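Local coordinates for protein putative sugar ABC transporter (Yersinia enterocolitica subsp. enterocolitica 8081, PDB 5ULB) that probably serves as the sugar-binding protein of an ABC transporter, capturing methylthioribose-like sugars such as the 5-Se-methyl-5-selenoribofuranose bound here, at residues A[105-110]-A[120-125]. Numbering follows the deposited sequence.
Sequences VFDTAI and TQQDDA
Val105 and Thr120 join two parallel strands where they run out into the sugar pocket. Val105 O takes two bonds, from Thr120 N at 2.8 Å and Thr120 OG1 at 2.9 Å, which come from opposite faces of the carbonyl plane. The hydroxyl can fold back this way because chi1 of 76° sets it between its own backbone N and carbonyl carbon. Asp107 N donates to Thr120 O (3.0 Å, 158° at the hydrogen), and Phe106 CA makes a CA-H...O contact with Thr120 O at 3.4 Å.

The Phe106 ring runs out beside strand 118-122. Thr120 OG1 sits in the ring plane at its edge, 3.4 Å from Phe106 CD1; farther along, Gln122 NE2 lies near the plane off CZ, its amide turned 67° to the ring.

Two waters link backbone and side-chain polar atoms. One accepts from N and NE2 of Gln122 and lies 2.6 Å from Asp107 OD1 and 3.1 Å from Asp124 OD2, with more acceptors in reach than protons; a second bridges Thr108 N and Thr120 O. Asp107 OD1 and Asp124 OD2, 4.4 Å apart, would be expected to repel each other, and Arg158, salt-bridged to both, probably eases this. Gln122 NE2 also hydrogen-bonds O2 of the bound sugar.

In this periplasmic-binding-protein fold, strand 102-106 lies between strands 78-82 and 118-122, helix 262-278 packs against Phe106 and Thr120, and helix 154-169 faces Asp107 and Gln122.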
ATOM      1  N   VAL A 105      -1.717  -8.718  -9.633  1.00  9.28           N
ATOM      2  CA  VAL A 105      -0.704  -7.826  -9.322  1.00  9.50           C
ATOM      3  C   VAL A 105      -1.274  -6.585  -8.652  1.00 10.02           C
ATOM      4  O   VAL A 105      -2.431  -6.231  -8.831  1.00 11.78           O
ATOM      5  CB  VAL A 105       0.211  -7.455 -10.485  1.00 11.00           C
ATOM      6  CG1 VAL A 105       0.835  -8.740 -11.115  1.00 11.61           C
ATOM      7  CG2 VAL A 105      -0.496  -6.627 -11.540  1.00 12.91           C
ATOM      8  N   PHE A 106      -0.425  -5.958  -7.820  1.00  9.46           N
ATOM      9  CA  PHE A 106      -0.771  -4.740  -7.084  1.00  7.92           C
ATOM     10  C   PHE A 106       0.298  -3.689  -7.337  1.00  9.59           C
ATOM     11  O   PHE A 106       1.495  -3.990  -7.221  1.00 10.28           O
ATOM     12  CB  PHE A 106      -0.900  -5.008  -5.613  1.00  9.86           C
ATOM     13  CG  PHE A 106      -1.165  -3.770  -4.791  1.00  9.84           C
ATOM     14  CD1 PHE A 106      -2.353  -3.021  -4.944  1.00  9.81           C
ATOM     15  CD2 PHE A 106      -0.239  -3.308  -3.945  1.00 10.80           C
ATOM     16  CE1 PHE A 106      -2.499  -1.852  -4.248  1.00 10.43           C
ATOM     17  CE2 PHE A 106      -0.435  -2.130  -3.244  1.00 11.19           C
ATOM     18  CZ  PHE A 106      -1.528  -1.338  -3.427  1.00 11.22           C
ATOM     19  N   ASP A 107      -0.072  -2.475  -7.712  1.00 10.04           N
ATOM     20  CA  ASP A 107       0.867  -1.379  -7.926  1.00  9.49           C
ATOM     21  C   ASP A 107       2.016  -1.768  -8.830  1.00 11.24           C
ATOM     22  O   ASP A 107       3.155  -1.313  -8.579  1.00 12.41           O
ATOM     23  CB  ASP A 107       1.405  -0.889  -6.554  1.00 11.21           C
ATOM     24  CG  ASP A 107       0.515   0.131  -5.907  1.00 14.89           C
ATOM     25  OD1 ASP A 107      -0.493   0.592  -6.505  1.00 16.23           O
ATOM     26  OD2 ASP A 107       0.906   0.520  -4.727  1.00 18.95           O
ATOM     27  N   THR A 108       1.685  -2.469  -9.884  1.00 10.85           N
ATOM     28  CA  THR A 108       2.679  -3.003 -10.802  1.00 10.49           C
ATOM     29  C   THR A 108       2.484  -2.425 -12.184  1.00 12.09           C
ATOM     30  O   THR A 108       1.360  -2.232 -12.629  1.00 16.08           O
ATOM     31  CB  THR A 108       2.632  -4.564 -10.773  1.00 10.72           C
ATOM     32  OG1 THR A 108       3.045  -4.983  -9.466  1.00 10.82           O
ATOM     33  CG2 THR A 108       3.507  -5.232 -11.805  1.00 11.58           C
ATOM     34  N   ALA A 109       3.580  -2.114 -12.862  1.00 11.92           N
ATOM     35  CA  ALA A 109       3.521  -1.528 -14.178  1.00 13.05           C
ATOM     36  C   ALA A 109       3.279  -2.538 -15.236  1.00 13.46           C
ATOM     37  O   ALA A 109       4.135  -3.395 -15.486  1.00 17.20           O
ATOM     38  CB  ALA A 109       4.846  -0.803 -14.428  1.00 15.33           C
ATOM     39  N   ILE A 110       2.126  -2.471 -15.869  1.00 13.82           N
ATOM     40  CA  ILE A 110       1.685  -3.397 -16.884  1.00 14.02           C
ATOM     41  C   ILE A 110       1.229  -2.620 -18.144  1.00 17.35           C
ATOM     42  O   ILE A 110       0.426  -1.737 -18.034  1.00 20.05           O
ATOM     43  CB  ILE A 110       0.606  -4.325 -16.469  1.00 14.35           C
ATOM     44  CG1 ILE A 110       1.033  -5.136 -15.198  1.00 14.63           C
ATOM     45  CG2 ILE A 110       0.140  -5.202 -17.594  1.00 16.85           C
ATOM     46  CD1 ILE A 110       2.069  -6.189 -15.476  1.00 16.50           C
ATOM     47  N   THR A 120      -4.436  -4.562  -9.835  1.00 11.19           N
ATOM     48  CA  THR A 120      -5.050  -3.886  -8.758  1.00 10.41           C
ATOM     49  C   THR A 120      -4.243  -2.691  -8.316  1.00 10.44           C
ATOM     50  O   THR A 120      -3.017  -2.657  -8.476  1.00 10.54           O
ATOM     51  CB  THR A 120      -5.365  -4.798  -7.562  1.00 10.92           C
ATOM     52  OG1 THR A 120      -4.203  -5.122  -6.795  1.00 11.55           O
ATOM     53  CG2 THR A 120      -6.078  -6.131  -7.933  1.00 12.17           C
ATOM     54  N   GLN A 121      -4.934  -1.668  -7.778  1.00 10.23           N
ATOM     55  CA  GLN A 121      -4.298  -0.443  -7.346  0.54  9.93           C
ATOM     56  C   GLN A 121      -5.227   0.293  -6.422  1.00  9.77           C
ATOM     57  O   GLN A 121      -6.414  -0.001  -6.378  1.00 10.80           O
ATOM     58  CB  GLN A 121      -3.889   0.432  -8.511  0.54 12.70           C
ATOM     59  CG  GLN A 121      -4.997   0.682  -9.533  0.54 14.63           C
ATOM     60  CD  GLN A 121      -5.290  -0.467 -10.548  0.54 16.78           C
ATOM     61  OE1 GLN A 121      -4.381  -1.207 -10.897  0.54 26.23           O
ATOM     62  NE2 GLN A 121      -6.551  -0.708 -10.858  0.54 26.14           N
ATOM     63  N   GLN A 122      -4.695   1.251  -5.687  1.00  9.97           N
ATOM     64  CA  GLN A 122      -5.527   2.191  -4.966  1.00 10.40           C
ATOM     65  C   GLN A 122      -5.903   3.302  -5.919  1.00 11.99           C
ATOM     66  O   GLN A 122      -5.390   3.426  -7.004  1.00 12.35           O
ATOM     67  CB  GLN A 122      -4.772   2.733  -3.715  1.00 11.71           C
ATOM     68  CG  GLN A 122      -4.344   1.624  -2.732  1.00 11.61           C
ATOM     69  CD  GLN A 122      -3.254   1.983  -1.788  1.00 12.04           C
ATOM     70  OE1 GLN A 122      -3.484   2.000  -0.526  1.00 14.67           O
ATOM     71  NE2 GLN A 122      -2.118   2.291  -2.297  1.00 13.67           N
ATOM     72  N   ASP A 123      -6.848   4.155  -5.485  1.00 11.76           N
ATOM     73  CA  ASP A 123      -7.212   5.360  -6.268  1.00 11.78           C
ATOM     74  C   ASP A 123      -6.239   6.430  -5.910  1.00 11.11           C
ATOM     75  O   ASP A 123      -6.468   7.253  -5.019  1.00 12.91           O
ATOM     76  CB  ASP A 123      -8.678   5.755  -5.907  1.00 14.71           C
ATOM     77  CG  ASP A 123      -9.162   6.924  -6.729  1.00 13.74           C
ATOM     78  OD1 ASP A 123      -8.351   7.595  -7.429  1.00 16.86           O
ATOM     79  OD2 ASP A 123     -10.392   7.156  -6.691  1.00 20.42           O
ATOM     80  N   ASP A 124      -5.079   6.387  -6.563  1.00 12.14           N
ATOM     81  CA  ASP A 124      -3.978   7.292  -6.212  1.00 11.08           C
ATOM     82  C   ASP A 124      -4.340   8.754  -6.391  1.00 11.17           C
ATOM     83  O   ASP A 124      -3.857   9.591  -5.615  1.00 11.84           O
ATOM     84  CB  ASP A 124      -2.735   6.869  -7.006  1.00 11.67           C
ATOM     85  CG  ASP A 124      -2.167   5.576  -6.511  1.00 14.04           C
ATOM     86  OD1 ASP A 124      -1.904   5.464  -5.307  1.00 12.99           O
ATOM     87  OD2 ASP A 124      -2.049   4.648  -7.367  1.00 14.05           O
ATOM     88  N   ALA A 125      -5.137   9.074  -7.397  1.00 12.57           N
ATOM     89  CA  ALA A 125      -5.599  10.499  -7.547  1.00 12.22           C
ATOM     90  C   ALA A 125      -6.421  10.927  -6.338  1.00 12.89           C
ATOM     91  O   ALA A 125      -6.207  11.999  -5.838  1.00 13.42           O
ATOM     92  CB  ALA A 125      -6.401  10.654  -8.849  1.00 16.31           C
TER
HETATM   93  O   HOH W   1      -2.043   2.294  -5.279  1.00 14.24           O
HETATM   94  O   HOH W   2      -1.073  -3.269 -10.565  1.00 15.25           O